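Local coordinates for hypothetical protein (Geobacillus stearothermophilus, PDB 1SFS) that is of unknown function but belongs to a glycoside hydrolase-like family and is possibly a bacterial lysozyme, at residues A186-G191 against W213-G218. Residues are numbered along the deposited sequence; the frame is centred on the assembly and turned at random.
Sequences AAPRPG and WVWQYG
At the carboxyl-terminal rim of the parallel strands of a glycoside hydrolase-like domain, the loop leaving strand 182-185 folds over the end of its parallel neighbour, strand 211-218, where Pro188 meets Trp215. Pro188 follows a cis peptide bond, and its carbonyl O lies at the indole edge: Trp215 NE1 donates to Pro188 O at 2.8 Å, in the carbonyl plane though bent at hydrogen (144°). With CG anti to the backbone N (chi1 178°), the far end of the indole is carried up to the loop, and its CZ2 touches Pro188 CG at 4.0 Å and Pro190 CD at 3.9 Å. A phenylalanine in place of Trp215 would probably leave Pro188 O without this donor and the two prolines less well packed. Further along, Gly191 N donates to Tyr217 O at 2.9 Å and 165°, nearly straight; glycine suits the site because a side chain on this conformation would run into the carbonyl O of Pro190. Water 1 accepts a hydrogen bond from Arg189 NE (2.7 Å) and can donate to Gln216 O and OE1, the latter also hydrogen-bonded to Tyr155 and Arg219. One indole bond and one backbone bond thus tie loop to strand directly, while water links Arg189 to Gln216.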
# COMPACT_ATOMS: atom_id res chain seq x y z
N ALA A 186 -2.06 -8.56 2.64
CA ALA A 186 -2.09 -8.58 4.08
C ALA A 186 -2.23 -9.96 4.68
O ALA A 186 -2.60 -10.09 5.84
CB ALA A 186 -3.22 -7.67 4.58
N ALA A 187 -1.87 -11.01 3.94
CA ALA A 187 -1.95 -12.38 4.45
C ALA A 187 -0.87 -13.23 3.80
O ALA A 187 -0.50 -12.95 2.64
CB ALA A 187 -3.31 -12.99 4.06
N PRO A 188 -0.43 -14.29 4.44
CA PRO A 188 -0.68 -14.59 5.86
C PRO A 188 0.11 -13.64 6.73
O PRO A 188 0.93 -12.84 6.25
CB PRO A 188 -0.19 -16.05 6.00
CG PRO A 188 0.92 -16.10 5.01
CD PRO A 188 0.50 -15.26 3.83
N ARG A 189 -0.09 -13.72 8.03
CA ARG A 189 0.49 -12.78 8.97
C ARG A 189 1.17 -13.51 10.11
O ARG A 189 0.64 -13.62 11.24
CB ARG A 189 -0.65 -11.90 9.49
CG ARG A 189 -0.23 -10.68 10.25
CD ARG A 189 -1.41 -9.80 10.73
NE ARG A 189 -2.16 -9.40 9.58
CZ ARG A 189 -3.46 -9.31 9.42
NH1 ARG A 189 -4.30 -9.53 10.42
NH2 ARG A 189 -3.89 -8.95 8.21
N PRO A 190 2.33 -14.11 9.86
CA PRO A 190 3.03 -14.87 10.91
C PRO A 190 3.49 -14.00 12.06
O PRO A 190 3.64 -14.54 13.15
CB PRO A 190 4.22 -15.47 10.16
CG PRO A 190 4.46 -14.56 8.97
CD PRO A 190 3.04 -14.18 8.58
N GLY A 191 3.67 -12.70 11.88
CA GLY A 191 4.02 -11.80 12.96
C GLY A 191 5.24 -10.97 12.65
O GLY A 191 6.09 -11.32 11.81
N TRP A 213 3.44 -7.81 -5.14
CA TRP A 213 4.77 -7.31 -4.95
C TRP A 213 5.07 -6.79 -3.57
O TRP A 213 6.20 -6.38 -3.32
CB TRP A 213 5.11 -6.21 -5.98
CG TRP A 213 5.20 -6.70 -7.39
CD1 TRP A 213 5.10 -7.97 -7.87
CD2 TRP A 213 5.42 -5.82 -8.51
NE1 TRP A 213 5.27 -7.93 -9.26
CE2 TRP A 213 5.46 -6.64 -9.66
CE3 TRP A 213 5.59 -4.43 -8.61
CZ2 TRP A 213 5.65 -6.10 -10.92
CZ3 TRP A 213 5.79 -3.89 -9.88
CH2 TRP A 213 5.81 -4.74 -10.95
N VAL A 214 4.11 -6.76 -2.68
CA VAL A 214 4.31 -6.36 -1.30
C VAL A 214 3.56 -7.33 -0.41
O VAL A 214 2.48 -7.79 -0.78
CB VAL A 214 3.88 -4.91 -0.99
CG1 VAL A 214 4.71 -4.33 0.14
CG2 VAL A 214 3.90 -4.02 -2.23
N TRP A 215 4.08 -7.59 0.79
CA TRP A 215 3.49 -8.51 1.73
C TRP A 215 3.63 -7.92 3.14
O TRP A 215 4.77 -7.78 3.63
CB TRP A 215 4.21 -9.86 1.67
CG TRP A 215 3.71 -10.87 2.63
CD1 TRP A 215 2.47 -11.02 3.15
CD2 TRP A 215 4.48 -11.92 3.22
NE1 TRP A 215 2.42 -12.07 4.00
CE2 TRP A 215 3.66 -12.64 4.08
CE3 TRP A 215 5.83 -12.29 3.11
CZ2 TRP A 215 4.12 -13.73 4.82
CZ3 TRP A 215 6.30 -13.36 3.85
CH2 TRP A 215 5.44 -14.07 4.68
N GLN A 216 2.53 -7.63 3.80
CA GLN A 216 2.54 -7.23 5.21
C GLN A 216 2.51 -8.54 6.02
O GLN A 216 1.46 -9.15 6.17
CB GLN A 216 1.40 -6.32 5.54
CG GLN A 216 1.56 -5.66 6.90
CD GLN A 216 0.35 -4.84 7.20
OE1 GLN A 216 -0.74 -5.42 7.34
NE2 GLN A 216 0.51 -3.53 7.25
N TYR A 217 3.67 -8.95 6.52
CA TYR A 217 3.74 -10.22 7.21
C TYR A 217 3.55 -10.12 8.72
O TYR A 217 3.39 -11.15 9.39
CB TYR A 217 5.05 -10.94 6.87
CG TYR A 217 6.28 -10.34 7.47
CD1 TYR A 217 6.73 -10.75 8.71
CD2 TYR A 217 7.08 -9.43 6.81
CE1 TYR A 217 7.88 -10.22 9.27
CE2 TYR A 217 8.22 -8.89 7.35
CZ TYR A 217 8.65 -9.29 8.59
OH TYR A 217 9.79 -8.76 9.12
N GLY A 218 3.53 -8.90 9.25
CA GLY A 218 3.25 -8.72 10.64
C GLY A 218 2.71 -7.34 10.93
O GLY A 218 3.07 -6.37 10.24
O HOH W 1 -0.83 -8.11 7.56